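Local coordinates for putative decarboxylase involved in desferrioxamine biosynthesis (Erwinia amylovora, PDB 5O5C), which probably decarboxylates lysine with the help of pyridoxal 5'-phosphate, as a step in the biosynthesis of the siderophore desferrioxamine, at residues I144-I149 with P370-K375; S173-M178 with K375-T380; M178-D183 with G339-R344; T335-A340 with T380-A385. All coordinates share one frame; numbering follows the deposited sequence.

Contact 1 (I144-I149 with P370-K375); sequences IEQKVI and PNLVNK
Gln146 and Leu372 mark the closest approach of the two backbones, with their CA atoms 8.9 Å apart, so residues 144-149 of helix 140-156 and the short 3-10 turn 372-375 are joined by side chains and not by main chain. Leu372 is the apolar half of the contact. Its CD1 stands above the flat carboxylate of Glu145, at 3.6 Å from CD and almost equally far from the two oxygens, while its CD2 lies 3.8 Å from Gln146 OE1. The carboxylate can accept a methyl on its face because its polar work is done elsewhere: OE2 takes a salt bridge from Arg381 and the backbone N-H of Phe166. A long extended glutamate suits this place. With CG anti to the backbone N (chi1 168°) it reaches both partners, which help to fix the carboxylate, one face against the leucine methyl.

Lys375 supplies the polar half. Its chain bends about the CG-CD bond (chi3 -70°), and its NZ gives a weak hydrogen bond of 3.2 Å to Gln146 OE1, the two side chains meeting at about a right angle. The ammonium has stronger partners in Asp163, through a salt bridge, and in the carbonyl of Gly164. Gln146, an amide with both a donor and an acceptor, fits between these charges: its NE2 binds Asp150 and Asp163 while OE1 faces the lysine. Helix 140-156 thus meets, beside edge strand 163-167, the loop leading to helix 385-394 in the large PLP-binding domain of a fold type I, group II decarboxylase.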
# COMPACT_ATOMS: atom_id res chain seq x y z
N ILE B 144 -9.78 8.28 14.14
CA ILE B 144 -9.10 9.37 13.43
C ILE B 144 -9.27 9.22 11.91
O ILE B 144 -9.71 10.17 11.24
CB ILE B 144 -7.61 9.51 13.79
CG1 ILE B 144 -7.43 10.18 15.14
CG2 ILE B 144 -6.86 10.31 12.74
CD1 ILE B 144 -6.06 9.92 15.73
N GLU B 145 -9.00 8.04 11.38
CA GLU B 145 -9.16 7.87 9.93
C GLU B 145 -10.60 8.28 9.49
O GLU B 145 -10.79 8.93 8.44
CB GLU B 145 -8.82 6.45 9.48
CG GLU B 145 -9.26 6.19 8.03
CD GLU B 145 -8.61 4.99 7.37
OE1 GLU B 145 -7.49 4.63 7.86
OE2 GLU B 145 -9.25 4.40 6.42
N GLN B 146 -11.58 7.84 10.27
CA GLN B 146 -12.96 8.11 9.93
C GLN B 146 -13.25 9.60 9.87
O GLN B 146 -13.93 10.04 8.96
CB GLN B 146 -13.94 7.46 10.90
CG GLN B 146 -15.36 7.47 10.32
CD GLN B 146 -15.55 6.58 9.11
OE1 GLN B 146 -15.22 5.39 9.14
NE2 GLN B 146 -16.11 7.14 8.03
N LYS B 147 -12.69 10.33 10.82
CA LYS B 147 -12.66 11.81 10.83
C LYS B 147 -12.06 12.40 9.58
O LYS B 147 -12.67 13.21 8.90
CB LYS B 147 -11.88 12.32 12.07
CG LYS B 147 -12.42 13.59 12.66
CD LYS B 147 -13.47 13.31 13.72
CE LYS B 147 -14.22 14.58 14.07
NZ LYS B 147 -15.33 14.33 15.04
N VAL B 148 -10.85 11.99 9.22
CA VAL B 148 -10.30 12.49 7.97
C VAL B 148 -11.13 12.19 6.74
O VAL B 148 -11.26 13.04 5.87
CB VAL B 148 -8.84 12.06 7.70
CG1 VAL B 148 -8.35 12.73 6.45
CG2 VAL B 148 -7.95 12.48 8.84
N ILE B 149 -11.63 10.96 6.64
CA ILE B 149 -12.52 10.55 5.61
C ILE B 149 -13.79 11.39 5.52
O ILE B 149 -14.14 11.87 4.43
CB ILE B 149 -12.90 9.06 5.82
CG1 ILE B 149 -11.75 8.22 5.32
CG2 ILE B 149 -14.14 8.68 5.04
CD1 ILE B 149 -11.97 6.78 5.57
N PRO B 370 -15.93 -0.95 15.34
CA PRO B 370 -15.48 -0.42 14.05
C PRO B 370 -14.22 -1.09 13.47
O PRO B 370 -13.10 -0.81 13.93
CB PRO B 370 -15.21 1.05 14.35
CG PRO B 370 -14.87 1.08 15.79
CD PRO B 370 -15.77 0.06 16.40
N ASN B 371 -14.43 -1.97 12.50
CA ASN B 371 -13.38 -2.59 11.69
C ASN B 371 -13.31 -2.10 10.24
O ASN B 371 -14.06 -2.57 9.40
CB ASN B 371 -13.54 -4.10 11.64
CG ASN B 371 -13.37 -4.74 13.00
OD1 ASN B 371 -12.50 -4.33 13.81
ND2 ASN B 371 -14.22 -5.71 13.28
N LEU B 372 -12.33 -1.26 9.92
CA LEU B 372 -12.26 -0.65 8.58
C LEU B 372 -11.88 -1.64 7.48
O LEU B 372 -12.21 -1.39 6.30
CB LEU B 372 -11.32 0.55 8.59
CG LEU B 372 -11.56 1.67 9.62
CD1 LEU B 372 -10.47 2.73 9.51
CD2 LEU B 372 -12.90 2.36 9.49
N VAL B 373 -11.24 -2.77 7.84
CA VAL B 373 -11.03 -3.89 6.91
C VAL B 373 -12.31 -4.25 6.13
O VAL B 373 -12.24 -4.58 4.95
CB VAL B 373 -10.35 -5.15 7.56
CG1 VAL B 373 -11.35 -6.09 8.21
CG2 VAL B 373 -9.54 -5.92 6.51
N ASN B 374 -13.49 -4.06 6.72
CA ASN B 374 -14.71 -4.40 6.00
C ASN B 374 -14.93 -3.59 4.70
O ASN B 374 -15.63 -4.05 3.82
CB ASN B 374 -15.92 -4.36 6.94
CG ASN B 374 -15.76 -5.32 8.13
OD1 ASN B 374 -15.75 -4.88 9.28
ND2 ASN B 374 -15.57 -6.60 7.86
N LYS B 375 -14.28 -2.43 4.57
CA LYS B 375 -14.34 -1.58 3.37
C LYS B 375 -13.08 -1.59 2.46
O LYS B 375 -12.97 -0.82 1.49
CB LYS B 375 -14.58 -0.11 3.78
CG LYS B 375 -15.67 0.13 4.82
CD LYS B 375 -15.86 1.60 5.20
CE LYS B 375 -14.71 2.15 6.02
NZ LYS B 375 -14.95 3.50 6.56

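Contact 2 (S173-M178 with K375-T380); sequences SNLMAM and KSIQTT. With PLP (pyridoxal-5'-phosphate), chain G.
Leu175 and Met176, on helix 170-189 of the fold type I cofactor domain, pack on Ile377, which sits in an irregular loop that contains an ST turn. The helix begins at one PLP site. Ser173 bonds through OG to Thr167 OG1 and Gly169 O, and Asn174 touches the cofactor of that site while its amide is tied to His296, Ser218 and Asp298. Short polar side chains suit this end of the helix, where each can bond to several partners near the cofactor.

Leu175 then brings the first apolar contact: its branched chain offers a methyl to the isoleucine, CD2 lying 4.0 Å from Ile377 CD1. Met176 follows and reaches farther. Its unbranched chain is fully extended (chi2 -178°, chi3 -177°), which carries CE tip to tip against Ile377, 3.4 Å from CG1 and tighter than usual for two carbons. Ile377 can answer both residues because CG1 is turned into the crowded position between backbone N and carbonyl carbon (chi1 56°), so that this branch serves Met176 at CG1 and Leu175 at CD1. Phe341 lies against Met176 too, and Ile225 of the second subunit packs on Ile377.

Ser376, just before the isoleucine, closes the ST turn round it: its OG accepts the N-H of Gln378 at 3.1 Å. The loop then runs to the other PLP of the dimer, which also takes hydrogen bonds from Thr171 OG1, His329 NE2 and Thr273 OG1 of the second subunit. Thr380 holds one phosphate oxygen twice: PLP O3P accepts from Thr380 N at 3.2 Å and from Thr380 OG1 at 2.7 Å.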
# COMPACT_ATOMS: atom_id res chain seq x y z
N SER B 173 -7.17 2.73 -5.39
CA SER B 173 -8.51 3.39 -5.37
C SER B 173 -9.29 3.19 -6.70
O SER B 173 -10.52 2.86 -6.67
CB SER B 173 -8.31 4.85 -5.03
OG SER B 173 -7.54 4.93 -3.80
N ASN B 174 -8.57 3.34 -7.82
CA ASN B 174 -9.16 3.12 -9.16
C ASN B 174 -9.53 1.68 -9.36
O ASN B 174 -10.54 1.41 -9.98
CB ASN B 174 -8.29 3.61 -10.31
CG ASN B 174 -8.30 5.13 -10.47
OD1 ASN B 174 -9.19 5.82 -9.93
ND2 ASN B 174 -7.35 5.65 -11.23
N LEU B 175 -8.77 0.75 -8.79
CA LEU B 175 -9.17 -0.65 -8.85
C LEU B 175 -10.48 -0.86 -8.10
O LEU B 175 -11.41 -1.52 -8.63
CB LEU B 175 -8.10 -1.58 -8.33
CG LEU B 175 -8.47 -3.05 -8.14
CD1 LEU B 175 -8.97 -3.63 -9.44
CD2 LEU B 175 -7.25 -3.81 -7.64
N MET B 176 -10.60 -0.24 -6.92
CA MET B 176 -11.78 -0.46 -6.10
C MET B 176 -12.98 0.13 -6.81
O MET B 176 -14.05 -0.48 -6.79
CB MET B 176 -11.64 0.17 -4.70
CG MET B 176 -10.61 -0.46 -3.80
SD MET B 176 -10.72 0.42 -2.24
CE MET B 176 -9.42 -0.31 -1.25
N ALA B 177 -12.77 1.27 -7.49
CA ALA B 177 -13.83 1.92 -8.29
C ALA B 177 -14.40 1.06 -9.43
O ALA B 177 -15.65 0.96 -9.59
CB ALA B 177 -13.40 3.28 -8.81
N MET B 178 -13.52 0.43 -10.20
CA MET B 178 -13.99 -0.42 -11.27
C MET B 178 -14.55 -1.75 -10.71
O MET B 178 -15.44 -2.35 -11.31
CB MET B 178 -12.90 -0.65 -12.30
CG MET B 178 -12.34 0.62 -12.94
SD MET B 178 -13.62 1.65 -13.69
CE MET B 178 -14.29 0.66 -14.91
N LYS B 375 -14.28 -2.43 4.57
CA LYS B 375 -14.34 -1.58 3.37
C LYS B 375 -13.08 -1.59 2.46
O LYS B 375 -12.97 -0.82 1.49
CB LYS B 375 -14.58 -0.11 3.78
CG LYS B 375 -15.67 0.13 4.82
CD LYS B 375 -15.86 1.60 5.20
CE LYS B 375 -14.71 2.15 6.02
NZ LYS B 375 -14.95 3.50 6.56
N SER B 376 -12.14 -2.46 2.75
CA SER B 376 -10.79 -2.40 2.19
C SER B 376 -10.55 -3.65 1.42
O SER B 376 -11.19 -4.66 1.71
CB SER B 376 -9.78 -2.29 3.34
OG SER B 376 -8.45 -2.08 2.90
N ILE B 377 -9.67 -3.56 0.41
CA ILE B 377 -9.10 -4.70 -0.28
C ILE B 377 -7.68 -5.03 0.21
O ILE B 377 -7.02 -5.93 -0.35
CB ILE B 377 -9.17 -4.60 -1.85
CG1 ILE B 377 -8.51 -3.37 -2.38
CG2 ILE B 377 -10.60 -4.75 -2.38
CD1 ILE B 377 -7.75 -3.60 -3.64
N GLN B 378 -7.21 -4.33 1.23
CA GLN B 378 -6.02 -4.72 1.98
C GLN B 378 -6.45 -5.37 3.31
O GLN B 378 -7.61 -5.23 3.75
CB GLN B 378 -5.18 -3.47 2.31
CG GLN B 378 -4.65 -2.67 1.10
CD GLN B 378 -4.03 -1.32 1.47
OE1 GLN B 378 -4.71 -0.32 1.55
NE2 GLN B 378 -2.75 -1.30 1.64
N THR B 379 -5.49 -6.01 3.96
CA THR B 379 -5.65 -6.45 5.31
C THR B 379 -4.85 -5.53 6.26
O THR B 379 -5.28 -4.44 6.55
CB THR B 379 -5.37 -7.96 5.44
OG1 THR B 379 -6.07 -8.70 4.42
CG2 THR B 379 -5.92 -8.47 6.82
N THR B 380 -3.68 -5.93 6.71
CA THR B 380 -2.81 -5.08 7.47
C THR B 380 -2.57 -3.74 6.77
O THR B 380 -2.15 -3.71 5.62
CB THR B 380 -1.47 -5.78 7.67
OG1 THR B 380 -1.70 -6.90 8.46
CG2 THR B 380 -0.48 -4.91 8.36
N1 PLP G . -1.30 -14.83 4.64
C2 PLP G . -1.07 -15.18 5.93
C2A PLP G . -0.63 -16.57 6.30
C3 PLP G . -1.18 -14.19 7.01
O3 PLP G . -0.95 -14.57 8.29
C4 PLP G . -1.60 -12.81 6.62
C4A PLP G . -1.74 -11.75 7.64
C5 PLP G . -1.85 -12.55 5.17
C6 PLP G . -1.66 -13.59 4.25
C5A PLP G . -2.25 -11.17 4.70
O4P PLP G . -1.16 -10.26 4.87
P PLP G . -1.38 -8.71 5.27
O1P PLP G . 0.04 -8.23 5.45
O2P PLP G . -2.08 -8.15 4.05
O3P PLP G . -2.17 -8.70 6.53

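Contact 3 (M178-D183 with G339-R344); sequences MLLARD and GAFFVR
Leu180 is the residue by which helix 170-189 rests on strand 339-343, the one antiparallel member of the seven-stranded sheet that defines the large domain of fold type I PLP enzymes. Its CB points toward the strand, CG is turned to the backbone N side (chi1 -87°), and chi2 of 55° puts CD2 anti to CA, so that this methyl does the touching. CD2 comes to 3.5 Å from Val343 CG1, closer than usual for two carbons, the side chains at about a right angle. The same methyl lies 4.0 Å from Phe341 CE2, at the ring's edge and in its plane. Phe341 and Val343 face the helix together, and the methyl sits over the notch where the two side chains meet. Beta-branched valine and a flat phenyl suit a strand face packed against a helix; Phe341 extends the same layer to Ser173, Met176 and Ala177.

Farther round the helix, the charged residues Arg182 and Asp183 are buried but paired. The guanidinium also donates to Leu226 O and to Ala224 O and Ile225 O of the second subunit. Asp183 OD1 accepts both bonds, from Arg182 NE at 2.7 Å and from Arg182 NH2 at 2.8 Å, side-on in the guanidinium plane.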
# COMPACT_ATOMS: atom_id res chain seq x y z
N MET B 178 -13.52 0.43 -10.20
CA MET B 178 -13.99 -0.42 -11.27
C MET B 178 -14.55 -1.75 -10.71
O MET B 178 -15.44 -2.35 -11.31
CB MET B 178 -12.90 -0.65 -12.30
CG MET B 178 -12.34 0.62 -12.94
SD MET B 178 -13.62 1.65 -13.69
CE MET B 178 -14.29 0.66 -14.91
N LEU B 179 -14.07 -2.17 -9.54
CA LEU B 179 -14.53 -3.37 -8.90
C LEU B 179 -16.02 -3.18 -8.47
O LEU B 179 -16.87 -4.00 -8.82
CB LEU B 179 -13.64 -3.74 -7.74
CG LEU B 179 -14.03 -4.91 -6.81
CD1 LEU B 179 -14.30 -6.24 -7.48
CD2 LEU B 179 -12.91 -5.04 -5.79
N LEU B 180 -16.27 -2.09 -7.76
CA LEU B 180 -17.59 -1.71 -7.34
C LEU B 180 -18.50 -1.48 -8.55
O LEU B 180 -19.60 -1.98 -8.54
CB LEU B 180 -17.60 -0.50 -6.42
CG LEU B 180 -17.44 -0.81 -4.94
CD1 LEU B 180 -16.19 -1.62 -4.69
CD2 LEU B 180 -17.40 0.43 -4.07
N ALA B 181 -18.04 -0.78 -9.58
CA ALA B 181 -18.88 -0.56 -10.78
C ALA B 181 -19.27 -1.86 -11.39
O ALA B 181 -20.41 -2.06 -11.66
CB ALA B 181 -18.19 0.29 -11.83
N ARG B 182 -18.29 -2.72 -11.65
CA ARG B 182 -18.50 -4.08 -12.10
C ARG B 182 -19.49 -4.83 -11.21
O ARG B 182 -20.52 -5.29 -11.72
CB ARG B 182 -17.19 -4.87 -12.15
CG ARG B 182 -17.29 -6.25 -12.77
CD ARG B 182 -16.06 -7.09 -12.48
NE ARG B 182 -16.07 -7.52 -11.07
CZ ARG B 182 -15.17 -8.29 -10.49
NH1 ARG B 182 -14.13 -8.79 -11.16
NH2 ARG B 182 -15.32 -8.59 -9.22
N ASP B 183 -19.16 -4.99 -9.92
CA ASP B 183 -20.05 -5.76 -9.03
C ASP B 183 -21.41 -5.16 -8.77
O ASP B 183 -22.39 -5.89 -8.79
CB ASP B 183 -19.40 -6.13 -7.70
CG ASP B 183 -18.27 -7.12 -7.86
OD1 ASP B 183 -17.83 -7.38 -8.99
OD2 ASP B 183 -17.80 -7.61 -6.85
N GLY B 339 -3.55 8.31 0.43
CA GLY B 339 -4.56 8.37 -0.56
C GLY B 339 -5.73 7.56 -0.12
O GLY B 339 -5.61 6.72 0.77
N ALA B 340 -6.85 7.88 -0.72
CA ALA B 340 -8.13 7.36 -0.30
C ALA B 340 -9.13 7.27 -1.41
O ALA B 340 -9.02 7.99 -2.44
CB ALA B 340 -8.69 8.21 0.84
N PHE B 341 -10.10 6.37 -1.19
CA PHE B 341 -11.19 6.03 -2.12
C PHE B 341 -12.54 6.32 -1.47
O PHE B 341 -12.77 5.93 -0.34
CB PHE B 341 -11.10 4.56 -2.46
CG PHE B 341 -12.22 4.08 -3.29
CD1 PHE B 341 -12.33 4.50 -4.58
CD2 PHE B 341 -13.21 3.27 -2.75
CE1 PHE B 341 -13.39 4.13 -5.36
CE2 PHE B 341 -14.26 2.85 -3.54
CZ PHE B 341 -14.37 3.31 -4.84
N PHE B 342 -13.45 6.98 -2.19
CA PHE B 342 -14.72 7.40 -1.66
C PHE B 342 -15.87 6.87 -2.47
O PHE B 342 -15.78 6.89 -3.68
CB PHE B 342 -14.79 8.90 -1.61
CG PHE B 342 -13.79 9.49 -0.70
CD1 PHE B 342 -12.51 9.72 -1.13
CD2 PHE B 342 -14.10 9.71 0.63
CE1 PHE B 342 -11.57 10.20 -0.30
CE2 PHE B 342 -13.14 10.17 1.49
CZ PHE B 342 -11.87 10.41 1.03
N VAL B 343 -16.95 6.46 -1.79
CA VAL B 343 -18.21 6.05 -2.43
C VAL B 343 -19.44 6.92 -2.04
O VAL B 343 -19.53 7.42 -0.95
CB VAL B 343 -18.53 4.60 -2.15
CG1 VAL B 343 -17.56 3.68 -2.89
CG2 VAL B 343 -18.56 4.28 -0.66
N ARG B 344 -20.38 7.07 -2.96
CA ARG B 344 -21.59 7.83 -2.70
C ARG B 344 -22.47 7.05 -1.68
O ARG B 344 -23.02 7.64 -0.79
CB ARG B 344 -22.34 8.02 -4.01
CG ARG B 344 -23.56 8.88 -3.91
CD ARG B 344 -24.21 9.15 -5.26
NE ARG B 344 -25.06 10.29 -5.02
CZ ARG B 344 -24.91 11.52 -5.49
NH1 ARG B 344 -23.90 11.82 -6.28
NH2 ARG B 344 -25.74 12.47 -5.15

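Contact 4 (T335-A340 with T380-A385); sequences TVSCGA and TRRFDA. With PLP (pyridoxal-5'-phosphate), chain G.
Ser337 and Asp384 join two loops of the fold type I domain: the one entering strand 339-343, with a cis peptide before Ser337, and the one leading to helix 385-394 through an inverse gamma turn centred on Phe383.

The direct hydrogen bond runs from Ser337 OG to Asp384 OD2, short at 2.5 Å, on the syn side of the oxygen and 21° out of the carboxylate plane. A small hydroxyl fits here: OG lies between the backbone N and the carbonyl carbon (chi1 41°), which turns it to the aspartate. The carbonyl of Ser337 is modelled too near the carboxylate, so the finer placement of the pair is doubtful; Lys387 NZ binds both that carbonyl and Asp384 OD1, and would offset the crowding of acceptors.

Among charges, Arg382 NH1 makes a salt bridge to Asp384 OD1 whose hydrogen bond is weak (3.0 Å). Its stronger partner is Glu122, which binds NH2, and its NE donates to Val336 O of the second subunit. A long arginine can thus serve its own loop and the dimer interface at once. Its guanidinium presents an edge to Ser337 OG, which lies 4.0 Å from Arg382 CD.

Apolar packing plays little part; Cys338 SG lies 3.8 Å from Asp384 O. The backbone N-H of Cys338 is given to ND1 of His329, a PLP-binding residue, consistent with a second-shell role at the cofactor site.

A water completes the join, accepting from Gly339 N at 3.1 Å and probably donating to Asp384 OD2 at 2.7 Å.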
# COMPACT_ATOMS: atom_id res chain seq x y z
N THR B 335 3.40 12.74 2.64
CA THR B 335 4.34 11.70 2.22
C THR B 335 3.56 10.49 1.63
O THR B 335 2.38 10.31 1.89
CB THR B 335 5.20 11.16 3.39
OG1 THR B 335 4.38 10.37 4.27
CG2 THR B 335 5.86 12.24 4.17
N VAL B 336 4.23 9.73 0.78
CA VAL B 336 3.70 8.47 0.26
C VAL B 336 3.76 7.44 1.39
O VAL B 336 4.83 7.35 2.04
CB VAL B 336 4.54 7.96 -0.90
CG1 VAL B 336 3.91 6.69 -1.49
CG2 VAL B 336 4.70 9.03 -1.96
N SER B 337 2.71 6.67 1.70
CA SER B 337 1.40 6.60 1.06
C SER B 337 0.37 7.47 1.81
O SER B 337 0.42 7.62 3.06
CB SER B 337 0.88 5.16 1.09
OG SER B 337 1.19 4.59 2.35
N CYS B 338 -0.44 8.14 1.04
CA CYS B 338 -1.54 8.91 1.56
C CYS B 338 -2.55 9.14 0.44
O CYS B 338 -2.43 10.01 -0.39
CB CYS B 338 -1.05 10.21 2.14
SG CYS B 338 -2.15 10.85 3.41
N GLY B 339 -3.55 8.31 0.43
CA GLY B 339 -4.56 8.37 -0.56
C GLY B 339 -5.73 7.56 -0.12
O GLY B 339 -5.61 6.72 0.77
N ALA B 340 -6.85 7.88 -0.72
CA ALA B 340 -8.13 7.36 -0.30
C ALA B 340 -9.13 7.27 -1.41
O ALA B 340 -9.02 7.99 -2.44
CB ALA B 340 -8.69 8.21 0.84
N THR B 380 -3.68 -5.93 6.71
CA THR B 380 -2.81 -5.08 7.47
C THR B 380 -2.57 -3.74 6.77
O THR B 380 -2.15 -3.71 5.62
CB THR B 380 -1.47 -5.78 7.67
OG1 THR B 380 -1.70 -6.90 8.46
CG2 THR B 380 -0.48 -4.91 8.36
N ARG B 381 -2.82 -2.66 7.47
CA ARG B 381 -2.74 -1.34 6.87
C ARG B 381 -2.25 -0.30 7.88
O ARG B 381 -2.71 -0.26 8.98
CB ARG B 381 -4.08 -0.96 6.30
CG ARG B 381 -4.03 0.20 5.33
CD ARG B 381 -5.43 0.44 4.76
NE ARG B 381 -6.22 1.36 5.60
CZ ARG B 381 -7.32 1.06 6.26
NH1 ARG B 381 -7.82 -0.18 6.29
NH2 ARG B 381 -7.92 2.01 6.95
N ARG B 382 -1.34 0.53 7.44
CA ARG B 382 -0.67 1.52 8.26
C ARG B 382 -1.53 2.78 8.40
O ARG B 382 -2.44 3.02 7.64
CB ARG B 382 0.73 1.80 7.68
CG ARG B 382 0.79 2.72 6.47
CD ARG B 382 2.14 2.75 5.82
NE ARG B 382 3.16 3.25 6.69
CZ ARG B 382 3.71 4.47 6.71
NH1 ARG B 382 3.38 5.42 5.85
NH2 ARG B 382 4.63 4.73 7.64
N PHE B 383 -1.27 3.53 9.44
CA PHE B 383 -2.12 4.67 9.86
C PHE B 383 -1.82 5.94 9.04
O PHE B 383 -1.43 6.99 9.56
CB PHE B 383 -1.90 4.87 11.33
CG PHE B 383 -2.79 5.87 12.02
CD1 PHE B 383 -3.95 6.38 11.46
CD2 PHE B 383 -2.42 6.30 13.28
CE1 PHE B 383 -4.71 7.32 12.14
CE2 PHE B 383 -3.18 7.23 13.96
CZ PHE B 383 -4.33 7.74 13.39
N ASP B 384 -2.06 5.84 7.74
CA ASP B 384 -1.74 6.94 6.81
C ASP B 384 -2.55 8.20 7.11
O ASP B 384 -2.10 9.35 6.94
CB ASP B 384 -1.91 6.47 5.39
CG ASP B 384 -0.65 5.80 4.82
OD1 ASP B 384 0.48 6.13 5.32
OD2 ASP B 384 -0.78 4.96 3.88
N ALA B 385 -3.76 7.98 7.61
CA ALA B 385 -4.62 9.08 8.00
C ALA B 385 -4.01 10.01 9.04
O ALA B 385 -4.38 11.20 9.05
CB ALA B 385 -5.97 8.55 8.48
N1 PLP G . -1.30 -14.83 4.64
C2 PLP G . -1.07 -15.18 5.93
C2A PLP G . -0.63 -16.57 6.30
C3 PLP G . -1.18 -14.19 7.01
O3 PLP G . -0.95 -14.57 8.29
C4 PLP G . -1.60 -12.81 6.62
C4A PLP G . -1.74 -11.75 7.64
C5 PLP G . -1.85 -12.55 5.17
C6 PLP G . -1.66 -13.59 4.25
C5A PLP G . -2.25 -11.17 4.70
O4P PLP G . -1.16 -10.26 4.87
P PLP G . -1.38 -8.71 5.27
O1P PLP G . 0.04 -8.23 5.45
O2P PLP G . -2.08 -8.15 4.05
O3P PLP G . -2.17 -8.70 6.53
O HOH W 1 -2.73 6.00 2.26

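All four contacts lie in one cofactor domain, and their chemistry follows their place in the fold rather than depth alone. Contact 3 is buried and wholly apolar across its segments, and contact 2, on the same helix 170-189, carries this layer from the sheet to the loop; Phe341 touches residues of both. Contact 4 is also buried but polar, and shares strand 339-343 with contact 3. Contact 1 is only partly buried and mixes a leucine with long polar and charged chains. The loop before helix 385-394 links contacts 1, 2 and 4: Lys375 belongs to contacts 1 and 2, Thr380 to contacts 2 and 4, and the Glu145-Arg381 salt bridge ties contact 1 to contact 4.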